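Side-chain contacts in GDSL-esterase (Pseudoalteromonas sp., PDB 3HP4), which hydrolyses esters as a GDSL-family serine hydrolase, possibly acting on lysophospholipids, and is captured here covalently inhibited by monoethylphosphonate: residues G48-G53 with R81-K86; I72-N77 with T93-K98. All coordinates share one frame; numbering follows the deposited sequence.

How the interactions relate
The two contacts lie on the same side of the molecule, their centres about 10 Å apart; interaction 1 is a surface contact, interaction 2 a buried one. Segments 48-53 and 72-77 converge on the phosphonylated serine, each giving one donor: G48 N and N77 ND2 both bond to O1P of the modified residue at position 11, an arrangement consistent with the oxyanion hole of SGNH hydrolases. N77 ND2 also lies 2.9 Å from E49 O, a probable hydrogen bond that ties the two donor segments together. Further in, L95 CD1 packs 3.8 Å from S51 O. Segment 81-86 leads into helix 85-101, and interaction 2 uses a later turn of that helix.

Interaction 1. Residues G48-G53 with R81-K86; sequences GETSGG and RGFPVK
T50 and R81 make the nearest backbone approach of the two segments, yet their CA atoms are still 9.8 Å apart, and side chains and a water span the gap. In this SGNH-hydrolase fold T50 is the N-cap of helix 51-65, while G82, at positive phi, forms a Schellman motif just after R81. The T50 side chain serves two ends: OG1, between the backbone N and the carbonyl carbon (chi1 59°), accepts from G53 N at 3.0 Å to cap the helix, and CG2 lies beside the backbone N, facing R81 and F83. Both of these residues are modelled in two conformers, and their contacts hold for one copy only. In this copy the methyl approaches R81 NH1 at 3.9 Å and F83 CE2 at 4.3 Å, obliquely to both flat groups, and F83 CZ sits 3.3 Å above one guanidinium face, offset toward its rim. Putting a serine at T50 removes CG2 and would probably open a gap beside the F83 ring and the R81 guanidinium. E49 OE1 accepts from T50 N at 2.9 Å through its anti lone pair. A water bridges the segments, donating to G48 O at 2.8 Å and, in this conformer, accepting a weak bond from R81 NH1.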
loop_
_atom_site.group_PDB
_atom_site.type_symbol
_atom_site.label_atom_id
_atom_site.label_comp_id
_atom_site.label_asym_id
_atom_site.label_seq_id
_atom_site.Cartn_x
_atom_site.Cartn_y
_atom_site.Cartn_z
ATOM N N GLY A 48 -0.844 -1.918 11.788
ATOM C CA GLY A 48 0.428 -1.831 12.487
ATOM C C GLY A 48 1.571 -2.529 11.760
ATOM O O GLY A 48 2.693 -2.533 12.252
ATOM N N GLU A 49 1.338 -3.093 10.581
ATOM C CA GLU A 49 2.409 -3.820 9.893
ATOM C C GLU A 49 3.569 -2.907 9.506
ATOM O O GLU A 49 3.363 -1.765 9.122
ATOM C CB GLU A 49 1.870 -4.532 8.647
ATOM C CG GLU A 49 2.835 -5.505 8.034
ATOM C CD GLU A 49 3.314 -6.541 9.006
ATOM O OE1 GLU A 49 4.105 -6.237 9.909
ATOM O OE2 GLU A 49 2.917 -7.712 8.899
ATOM N N THR A 50 4.775 -3.442 9.613
ATOM C CA THR A 50 5.998 -2.736 9.228
ATOM C C THR A 50 6.592 -3.468 8.020
ATOM O O THR A 50 6.220 -4.596 7.673
ATOM C CB THR A 50 7.027 -2.773 10.363
ATOM O OG1 THR A 50 7.331 -4.154 10.661
ATOM C CG2 THR A 50 6.484 -2.043 11.585
ATOM N N SER A 51 7.608 -2.851 7.423
ATOM C CA SER A 51 8.284 -3.479 6.306
ATOM C C SER A 51 8.915 -4.823 6.728
ATOM O O SER A 51 8.838 -5.811 5.984
ATOM C CB SER A 51 9.330 -2.530 5.711
ATOM O OG SER A 51 10.387 -2.255 6.586
ATOM N N GLY A 52 9.480 -4.866 7.929
ATOM C CA GLY A 52 10.141 -6.108 8.373
ATOM C C GLY A 52 9.114 -7.151 8.746
ATOM O O GLY A 52 9.323 -8.342 8.483
ATOM N N GLY A 53 7.974 -6.770 9.303
ATOM C CA GLY A 53 6.940 -7.776 9.612
ATOM C C GLY A 53 6.372 -8.397 8.368
ATOM O O GLY A 53 6.105 -9.633 8.291
ATOM N N ARG A 81 7.590 5.534 13.603
ATOM C CA ARG A 81 8.387 5.069 14.699
ATOM C C ARG A 81 9.848 5.565 14.620
ATOM O O ARG A 81 10.674 5.271 15.480
ATOM C CB ARG A 81 8.260 3.535 14.750
ATOM C CG ARG A 81 6.830 3.101 15.146
ATOM C CD ARG A 81 6.600 1.637 14.914
ATOM N NE ARG A 81 7.176 0.879 16.014
ATOM C CZ ARG A 81 7.003 -0.423 16.197
ATOM N NH1 ARG A 81 6.253 -1.134 15.359
ATOM N NH2 ARG A 81 7.577 -1.007 17.243
ATOM N N GLY A 82 10.171 6.296 13.553
ATOM C CA GLY A 82 11.515 6.805 13.345
ATOM C C GLY A 82 12.551 5.745 13.067
ATOM O O GLY A 82 13.719 5.920 13.373
ATOM N N PHE A 83 12.149 4.606 12.497
ATOM C CA PHE A 83 13.092 3.559 12.256
ATOM C C PHE A 83 14.056 3.977 11.134
ATOM O O PHE A 83 13.751 4.834 10.277
ATOM C CB PHE A 83 12.377 2.295 11.715
ATOM C CG PHE A 83 11.568 1.526 12.703
ATOM C CD1 PHE A 83 11.558 1.823 14.047
ATOM C CD2 PHE A 83 10.829 0.423 12.267
ATOM C CE1 PHE A 83 10.788 1.044 14.968
ATOM C CE2 PHE A 83 10.058 -0.342 13.175
ATOM C CZ PHE A 83 10.048 -0.030 14.507
ATOM N N PRO A 84 15.258 3.392 11.080
ATOM C CA PRO A 84 16.209 3.825 10.053
ATOM C C PRO A 84 15.676 3.562 8.650
ATOM O O PRO A 84 15.254 2.455 8.328
ATOM C CB PRO A 84 17.439 2.951 10.327
ATOM C CG PRO A 84 17.308 2.644 11.834
ATOM C CD PRO A 84 15.863 2.454 12.043
ATOM N N VAL A 85 15.741 4.573 7.802
ATOM C CA VAL A 85 15.253 4.440 6.423
ATOM C C VAL A 85 16.090 3.452 5.700
ATOM O O VAL A 85 15.538 2.714 4.849
ATOM C CB VAL A 85 15.232 5.808 5.744
ATOM C CG1 VAL A 85 14.910 5.697 4.336
ATOM C CG2 VAL A 85 14.223 6.750 6.423
ATOM N N LYS A 86 17.387 3.351 5.914
ATOM C CA LYS A 86 18.201 2.368 5.215
ATOM C C LYS A 86 17.719 0.956 5.456
ATOM O O LYS A 86 17.651 0.124 4.487
ATOM C CB LYS A 86 19.675 2.524 5.627
ATOM C CG LYS A 86 20.626 1.521 4.985
ATOM C CD LYS A 86 22.081 1.733 5.496
ATOM C CE LYS A 86 23.083 0.802 4.810
ATOM N NZ LYS A 86 24.482 0.944 5.355
HETATM O O HOH W 1 3.696 -0.734 14.170
#

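Interaction 2. Residues I72-N77 with T93-K98; sequences IELGAN and TALVKK
I72 and L74 meet L95 and V96 in a buried, wholly apolar contact between the end region of a central strand, with the loop after it, and helix 85-101. The setting is a beta-alpha-beta crossover: strand 69-73 leads by way of the short helix 76-80 into helix 85-101, which returns the chain to the neighbouring parallel strand 105-109. The CA atoms of I72 and V96 come within 8.2 Å, and no hydrogen bond crosses between the segments. I72 makes the larger share of the contact from segment 72-77, through its terminal methyl. Its CG1 stands anti to the carbonyl carbon (chi1 -63°) and the chain then runs extended (chi2 163°), which carries CD1 out to the helix. There CD1 touches two successive helix residues, L95 at CB, 4.1 Å away, and V96 at CG2, 3.7 Å away; the I72 and V96 side chains cross at about a right angle. Neighbouring elements enclose the group: L74 also packs on A54 and L95 on L58, both of helix 51-65, while V96 touches T106 of the next strand and T136 of helix 119-136. L74 meets L95 at another atom, its CD1 methyl resting 3.9 Å from L95 CD1.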
loop_
_atom_site.group_PDB
_atom_site.type_symbol
_atom_site.label_atom_id
_atom_site.label_comp_id
_atom_site.label_asym_id
_atom_site.label_seq_id
_atom_site.Cartn_x
_atom_site.Cartn_y
_atom_site.Cartn_z
ATOM N N ILE A 72 2.414 -3.188 -2.806
ATOM C CA ILE A 72 2.933 -2.914 -1.463
ATOM C C ILE A 72 2.515 -1.538 -1.003
ATOM O O ILE A 72 2.736 -0.547 -1.724
ATOM C CB ILE A 72 4.451 -3.061 -1.506
ATOM C CG1 ILE A 72 4.830 -4.488 -1.854
ATOM C CG2 ILE A 72 5.048 -2.645 -0.138
ATOM C CD1 ILE A 72 6.303 -4.605 -2.310
ATOM N N GLU A 73 1.869 -1.450 0.168
ATOM C CA GLU A 73 1.549 -0.152 0.799
ATOM C C GLU A 73 2.034 -0.259 2.226
ATOM O O GLU A 73 1.264 -0.544 3.164
ATOM C CB GLU A 73 0.037 0.073 0.698
ATOM C CG GLU A 73 -0.457 1.341 1.402
ATOM C CD GLU A 73 -0.840 1.118 2.853
ATOM O OE1 GLU A 73 -1.707 0.242 3.159
ATOM O OE2 GLU A 73 -0.330 1.887 3.742
ATOM N N LEU A 74 3.349 -0.067 2.406
ATOM C CA LEU A 74 4.021 -0.269 3.683
ATOM C C LEU A 74 5.093 0.750 3.884
ATOM O O LEU A 74 5.685 1.303 2.946
ATOM C CB LEU A 74 4.678 -1.650 3.734
ATOM C CG LEU A 74 3.708 -2.827 3.781
ATOM C CD1 LEU A 74 4.506 -4.136 3.653
ATOM C CD2 LEU A 74 2.886 -2.864 5.084
ATOM N N GLY A 75 5.378 0.981 5.149
ATOM C CA GLY A 75 6.496 1.842 5.569
ATOM C C GLY A 75 6.003 2.929 6.474
ATOM O O GLY A 75 6.801 3.442 7.273
ATOM N N ALA A 76 4.726 3.321 6.447
ATOM C CA ALA A 76 4.259 4.379 7.336
ATOM C C ALA A 76 4.575 4.030 8.767
ATOM O O ALA A 76 4.950 4.921 9.558
ATOM C CB ALA A 76 2.712 4.609 7.165
ATOM N N ASN A 77 4.383 2.788 9.198
ATOM C CA ASN A 77 4.664 2.449 10.599
ATOM C C ASN A 77 6.133 2.553 10.914
ATOM O O ASN A 77 6.477 3.057 12.000
ATOM C CB ASN A 77 4.005 1.121 10.970
ATOM C CG ASN A 77 2.500 1.263 10.984
ATOM O OD1 ASN A 77 1.954 2.225 11.556
ATOM N ND2 ASN A 77 1.840 0.339 10.351
ATOM N N THR A 93 13.005 -3.550 -0.434
ATOM C CA THR A 93 13.641 -4.090 -1.637
ATOM C C THR A 93 13.530 -5.591 -1.632
ATOM O O THR A 93 13.250 -6.199 -2.675
ATOM C CB THR A 93 15.094 -3.648 -1.661
ATOM O OG1 THR A 93 15.122 -2.227 -1.720
ATOM C CG2 THR A 93 15.808 -4.184 -2.887
ATOM N N ALA A 94 13.736 -6.233 -0.491
ATOM C CA ALA A 94 13.606 -7.698 -0.419
ATOM C C ALA A 94 12.183 -8.102 -0.664
ATOM O O ALA A 94 11.949 -9.157 -1.309
ATOM C CB ALA A 94 14.107 -8.169 0.947
ATOM N N LEU A 95 11.168 -7.374 -0.190
ATOM C CA LEU A 95 9.780 -7.671 -0.479
ATOM C C LEU A 95 9.549 -7.631 -1.954
ATOM O O LEU A 95 8.869 -8.533 -2.513
ATOM C CB LEU A 95 8.764 -6.704 0.207
ATOM C CG LEU A 95 8.593 -6.767 1.713
ATOM C CD1 LEU A 95 7.840 -5.580 2.289
ATOM C CD2 LEU A 95 7.888 -8.093 2.044
ATOM N N VAL A 96 10.022 -6.591 -2.634
ATOM C CA VAL A 96 9.844 -6.489 -4.086
ATOM C C VAL A 96 10.535 -7.629 -4.782
ATOM O O VAL A 96 9.938 -8.273 -5.674
ATOM C CB VAL A 96 10.404 -5.136 -4.570
ATOM C CG1 VAL A 96 10.396 -5.107 -6.061
ATOM C CG2 VAL A 96 9.543 -3.972 -3.999
ATOM N N LYS A 97 11.770 -7.948 -4.422
ATOM C CA LYS A 97 12.499 -8.991 -5.116
ATOM C C LYS A 97 11.889 -10.352 -4.891
ATOM O O LYS A 97 11.847 -11.168 -5.818
ATOM C CB LYS A 97 13.983 -8.996 -4.778
ATOM C CG LYS A 97 14.629 -7.753 -5.342
ATOM C CD LYS A 97 16.120 -7.763 -5.230
ATOM C CE LYS A 97 16.750 -6.653 -6.100
ATOM N NZ LYS A 97 18.244 -6.821 -6.105
ATOM N N LYS A 98 11.346 -10.637 -3.706
ATOM C CA LYS A 98 10.667 -11.924 -3.482
ATOM C C LYS A 98 9.415 -12.011 -4.365
ATOM O O LYS A 98 9.147 -13.053 -4.991
ATOM C CB LYS A 98 10.224 -12.039 -2.020
ATOM C CG LYS A 98 11.249 -12.425 -1.037
ATOM C CD LYS A 98 10.567 -12.499 0.362
ATOM C CE LYS A 98 11.557 -12.829 1.475
ATOM N NZ LYS A 98 12.050 -14.218 1.411
#